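Local coordinates for thymidylate synthase 1 (Bacillus subtilis, PDB 1BSF), which catalyses the reductive methylation of dUMP to dTMP, with 5,10-methylenetetrahydrofolate as methyl donor and reductant, at residues A[49-54]-A[197-202]; A[170-175]-A[207-212]. All blocks are in the same frame, centred on the assembly; numbering follows the deposited sequence.

Contact 1. Residues A[49-54]-A[197-202]; sequences FDNSEV and VLQRMI
Asn-51 and Val-54, in the loop that follows strand 39-49 of the main sheet, meet Gln-199 and Arg-200 on helix 188-206. The contact is small and mostly made by polar side-chain ends. Arg-200 CG stands anti to its own carbonyl carbon (chi1 -80°). A bend at chi2 then sends the guanidinium across to the loop. Arg-200 NH2 lies 3.0 Å from Asn-51 OD1, but the angle is too poor for a hydrogen bond. The Asn-51 amide stands nearly upright on the guanidinium plane (80°), and the two chains run past one another from opposite sides. Glu-53 O sits at the guanidinium edge, 3.4 Å from Arg-200 NH2. Val-54 CG2 covers one face near the rim, 4.1 Å from Arg-200 NH2. Arg-200 NE is hydrogen-bonded to Asn-196 OD1, one turn back on the helix, which steadies the inner end of the group. Asn-51 ND2 comes within 3.6 Å of Gln-199 NE2. Both nitrogens are donors, and each has its own acceptor: Gly-211 O for Asn-51, and Leu-173 O, weakly, for Gln-199. An alanine in place of Asn-51 takes away the amide, and would probably leave Gly-211 O without this hydrogen-bond donor and Arg-200 NH2 without the oxygen beside it. The positive Arg-200 group is probably attracted to the two carbonyl oxygens close to it, Asn-51 OD1 and Glu-53 O.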
# COMPACT_ATOMS: atom_id res chain seq x y z
N PHE A 49 8.36 -13.43 3.53
CA PHE A 49 8.52 -14.81 4.00
C PHE A 49 8.09 -15.84 2.95
O PHE A 49 7.02 -15.72 2.36
CB PHE A 49 7.72 -15.00 5.29
CG PHE A 49 8.07 -14.01 6.35
CD1 PHE A 49 7.44 -12.76 6.40
CD2 PHE A 49 9.09 -14.28 7.26
CE1 PHE A 49 7.83 -11.80 7.34
CE2 PHE A 49 9.49 -13.34 8.19
CZ PHE A 49 8.85 -12.09 8.23
N ASP A 50 8.91 -16.86 2.73
CA ASP A 50 8.60 -17.87 1.72
C ASP A 50 7.57 -18.90 2.16
O ASP A 50 7.11 -19.70 1.34
CB ASP A 50 9.88 -18.56 1.23
CG ASP A 50 10.65 -19.24 2.35
OD1 ASP A 50 10.01 -19.72 3.31
OD2 ASP A 50 11.89 -19.29 2.25
N ASN A 51 7.23 -18.86 3.44
CA ASN A 51 6.24 -19.75 4.06
C ASN A 51 6.71 -21.16 4.35
O ASN A 51 5.93 -22.11 4.31
CB ASN A 51 4.96 -19.80 3.22
CG ASN A 51 3.85 -18.98 3.81
OD1 ASN A 51 3.83 -18.74 5.02
ND2 ASN A 51 2.92 -18.53 2.97
N SER A 52 8.00 -21.29 4.63
CA SER A 52 8.57 -22.58 4.95
C SER A 52 8.39 -22.75 6.44
O SER A 52 8.60 -23.83 6.99
CB SER A 52 10.05 -22.62 4.57
OG SER A 52 10.69 -21.38 4.83
N GLU A 53 8.01 -21.65 7.09
CA GLU A 53 7.78 -21.63 8.52
C GLU A 53 6.86 -20.49 8.95
O GLU A 53 6.58 -19.57 8.17
CB GLU A 53 9.11 -21.53 9.27
CG GLU A 53 9.86 -20.25 9.04
CD GLU A 53 11.31 -20.39 9.43
OE1 GLU A 53 11.87 -21.50 9.24
OE2 GLU A 53 11.90 -19.41 9.93
N VAL A 54 6.38 -20.56 10.18
CA VAL A 54 5.47 -19.57 10.76
C VAL A 54 6.23 -18.30 11.17
O VAL A 54 7.18 -18.37 11.95
CB VAL A 54 4.73 -20.15 12.00
CG1 VAL A 54 4.40 -19.05 13.01
CG2 VAL A 54 3.46 -20.87 11.56
N VAL A 197 -1.82 -15.91 9.35
CA VAL A 197 -2.76 -16.95 9.72
C VAL A 197 -3.87 -16.85 8.67
O VAL A 197 -4.16 -17.81 7.96
CB VAL A 197 -3.31 -16.70 11.15
CG1 VAL A 197 -4.53 -17.56 11.41
CG2 VAL A 197 -2.21 -16.99 12.17
N LEU A 198 -4.47 -15.67 8.58
CA LEU A 198 -5.53 -15.40 7.60
C LEU A 198 -5.17 -15.98 6.23
O LEU A 198 -6.03 -16.50 5.54
CB LEU A 198 -5.77 -13.89 7.47
CG LEU A 198 -6.76 -13.41 6.40
CD1 LEU A 198 -8.18 -13.80 6.82
CD2 LEU A 198 -6.65 -11.90 6.23
N GLN A 199 -3.90 -15.87 5.85
CA GLN A 199 -3.43 -16.38 4.56
C GLN A 199 -3.55 -17.90 4.47
O GLN A 199 -4.08 -18.44 3.49
CB GLN A 199 -1.97 -15.99 4.33
CG GLN A 199 -1.32 -16.81 3.25
CD GLN A 199 -0.01 -16.21 2.78
OE1 GLN A 199 0.67 -15.53 3.54
NE2 GLN A 199 0.35 -16.47 1.52
N ARG A 200 -3.03 -18.58 5.48
CA ARG A 200 -3.07 -20.03 5.54
C ARG A 200 -4.51 -20.52 5.50
O ARG A 200 -4.80 -21.55 4.90
CB ARG A 200 -2.40 -20.52 6.82
CG ARG A 200 -0.90 -20.55 6.74
CD ARG A 200 -0.28 -19.88 7.96
NE ARG A 200 1.16 -19.67 7.82
CZ ARG A 200 2.05 -20.64 7.62
NH1 ARG A 200 1.64 -21.90 7.54
NH2 ARG A 200 3.34 -20.36 7.51
N MET A 201 -5.40 -19.76 6.12
CA MET A 201 -6.83 -20.12 6.16
C MET A 201 -7.54 -20.09 4.80
O MET A 201 -8.18 -21.06 4.41
CB MET A 201 -7.57 -19.19 7.12
CG MET A 201 -7.44 -19.55 8.58
SD MET A 201 -8.03 -18.19 9.60
CE MET A 201 -9.79 -18.25 9.31
N ILE A 202 -7.45 -18.98 4.09
CA ILE A 202 -8.10 -18.92 2.79
C ILE A 202 -7.38 -19.86 1.83
O ILE A 202 -8.00 -20.43 0.94
CB ILE A 202 -8.09 -17.48 2.21
CG1 ILE A 202 -7.83 -16.46 3.34
CG2 ILE A 202 -9.40 -17.21 1.50
CD1 ILE A 202 -8.67 -15.19 3.27

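Contact 2. Residues A[170-175]-A[207-212]; sequences HGKLHL and GYELGE
His-174 has CG anti to its own carbonyl carbon (chi1 -54°), which lays the imidazole beside Gly-211 of the next strand. Bends at chi2 and chi3 turn the Lys-172 chain alongside Glu-209, with the amine near the carboxylate. Gly-211 CA lies over one face of the His-174 ring, 3.6 Å from its centroid, in a CH-pi contact. A CB on Gly-211 would run into His-174 ND1 and Leu-173 O. Lys-172 NZ meets Glu-209 OE1 at 3.0 Å in a salt bridge, as a hydrogen bond a weak one. The backbones form the parallel pairing of strands 172-179 and 209-223 in the main mixed sheet of thymidylate synthase. Glu-209 N bonds to Gly-171 O and Leu-173 N to Glu-209 O, both at 2.7 Å. The register holds for Lys-172/Glu-209 and Leu-173/Leu-210, then slips by one residue: Leu-175 N bonds to Glu-212 O at 3.2 Å. This is consistent with a beta bulge at Gly-211/Glu-212; bulges in this sheet are known in the family. The short strand segments are turned 41° from each other. The Tyr-208 ring turns an edge to Gly-171. Gly-207 closes the intervening helix 188-206 in a Schellman motif. Leu-173 and Leu-210 face this helix, against Thr-206 and Ala-203. Leu-173 and Leu-175 also pack on Trp-166 of strand 161-168. Glu-212 forms a salt bridge with Arg-48 of strand 39-49, and His-174 packs on Ile-43 of the second subunit, at the dimer interface.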
# COMPACT_ATOMS: atom_id res chain seq x y z
N HIS A 170 0.56 -19.96 -10.26
CA HIS A 170 1.05 -21.33 -10.24
C HIS A 170 0.57 -22.10 -9.02
O HIS A 170 1.36 -22.48 -8.16
CB HIS A 170 2.59 -21.35 -10.28
CG HIS A 170 3.16 -21.07 -11.64
ND1 HIS A 170 2.39 -20.71 -12.72
CD2 HIS A 170 4.44 -21.11 -12.09
CE1 HIS A 170 3.16 -20.53 -13.78
NE2 HIS A 170 4.41 -20.77 -13.42
N GLY A 171 -0.73 -22.33 -8.94
CA GLY A 171 -1.29 -23.05 -7.81
C GLY A 171 -0.86 -22.47 -6.47
O GLY A 171 -1.04 -23.10 -5.42
N LYS A 172 -0.29 -21.27 -6.51
CA LYS A 172 0.16 -20.62 -5.30
C LYS A 172 -0.61 -19.34 -5.02
O LYS A 172 -0.99 -18.62 -5.93
CB LYS A 172 1.64 -20.31 -5.37
CG LYS A 172 2.40 -20.71 -4.11
CD LYS A 172 3.61 -21.56 -4.44
CE LYS A 172 3.19 -22.87 -5.10
NZ LYS A 172 4.36 -23.64 -5.59
N LEU A 173 -0.82 -19.08 -3.73
CA LEU A 173 -1.53 -17.91 -3.27
C LEU A 173 -0.54 -17.01 -2.54
O LEU A 173 0.05 -17.42 -1.53
CB LEU A 173 -2.65 -18.34 -2.31
CG LEU A 173 -3.59 -17.33 -1.64
CD1 LEU A 173 -3.19 -15.91 -1.93
CD2 LEU A 173 -5.00 -17.60 -2.12
N HIS A 174 -0.35 -15.80 -3.05
CA HIS A 174 0.57 -14.87 -2.41
C HIS A 174 -0.23 -13.77 -1.73
O HIS A 174 -1.23 -13.27 -2.28
CB HIS A 174 1.53 -14.27 -3.44
CG HIS A 174 2.27 -15.29 -4.24
ND1 HIS A 174 3.56 -15.68 -3.93
CD2 HIS A 174 1.92 -15.99 -5.34
CE1 HIS A 174 3.97 -16.57 -4.82
NE2 HIS A 174 2.99 -16.78 -5.68
N LEU A 175 0.22 -13.40 -0.54
CA LEU A 175 -0.45 -12.38 0.25
C LEU A 175 0.48 -11.23 0.63
O LEU A 175 1.51 -11.43 1.29
CB LEU A 175 -1.02 -13.00 1.53
CG LEU A 175 -1.63 -12.06 2.57
CD1 LEU A 175 -2.43 -10.93 1.92
CD2 LEU A 175 -2.53 -12.87 3.46
N GLY A 207 -8.06 -24.01 -1.80
CA GLY A 207 -7.28 -25.11 -2.35
C GLY A 207 -6.15 -24.64 -3.24
O GLY A 207 -6.10 -24.97 -4.42
N TYR A 208 -5.24 -23.86 -2.65
CA TYR A 208 -4.08 -23.34 -3.37
C TYR A 208 -2.90 -23.36 -2.42
O TYR A 208 -3.05 -23.02 -1.25
CB TYR A 208 -4.31 -21.89 -3.80
CG TYR A 208 -5.14 -21.70 -5.03
CD1 TYR A 208 -4.59 -21.89 -6.30
CD2 TYR A 208 -6.46 -21.28 -4.94
CE1 TYR A 208 -5.34 -21.64 -7.46
CE2 TYR A 208 -7.21 -21.04 -6.08
CZ TYR A 208 -6.65 -21.22 -7.33
OH TYR A 208 -7.41 -20.95 -8.46
N GLU A 209 -1.74 -23.75 -2.92
CA GLU A 209 -0.54 -23.79 -2.09
C GLU A 209 -0.23 -22.36 -1.65
O GLU A 209 -0.69 -21.39 -2.27
CB GLU A 209 0.64 -24.34 -2.90
CG GLU A 209 0.87 -25.83 -2.75
CD GLU A 209 2.29 -26.22 -3.11
OE1 GLU A 209 2.75 -25.81 -4.19
OE2 GLU A 209 2.96 -26.94 -2.32
N LEU A 210 0.54 -22.21 -0.58
CA LEU A 210 0.88 -20.89 -0.08
C LEU A 210 2.03 -20.28 -0.86
O LEU A 210 3.02 -20.94 -1.15
CB LEU A 210 1.27 -20.94 1.39
CG LEU A 210 0.86 -22.20 2.14
CD1 LEU A 210 1.91 -22.57 3.20
CD2 LEU A 210 -0.51 -21.97 2.75
N GLY A 211 1.87 -19.00 -1.21
CA GLY A 211 2.90 -18.30 -1.94
C GLY A 211 3.70 -17.48 -0.96
O GLY A 211 3.68 -17.75 0.24
N GLU A 212 4.42 -16.47 -1.44
CA GLU A 212 5.22 -15.64 -0.56
C GLU A 212 4.33 -14.80 0.35
O GLU A 212 3.24 -14.39 -0.05
CB GLU A 212 6.11 -14.70 -1.39
CG GLU A 212 7.59 -14.67 -0.97
CD GLU A 212 8.24 -13.30 -1.16
OE1 GLU A 212 8.24 -12.79 -2.31
OE2 GLU A 212 8.75 -12.75 -0.17

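How the contacts relate
Contacts 1 and 2 are neighbours, their centres about 9 Å apart, and they touch directly. Helix 188-206 supplies one side of contact 1 and leads straight into strand 209-223 of contact 2. The probable hydrogen bond from Asn-51 ND2 to Gly-211 O measures 2.9 Å and ties the loop to the start of that strand. Gln-199 packs from the helix onto the other strand, with its CB 3.3 Å from Leu-175 CD2. Contact 1 lies away from the nucleotide and folate sites. Contact 2 is nearer: the side chain of His-174 is about 12 Å from that of Arg-140, and the side chain of Leu-175 about 12 Å from that of Asn-191. Both are predicted to bind dUMP, in a site shared by the two subunits.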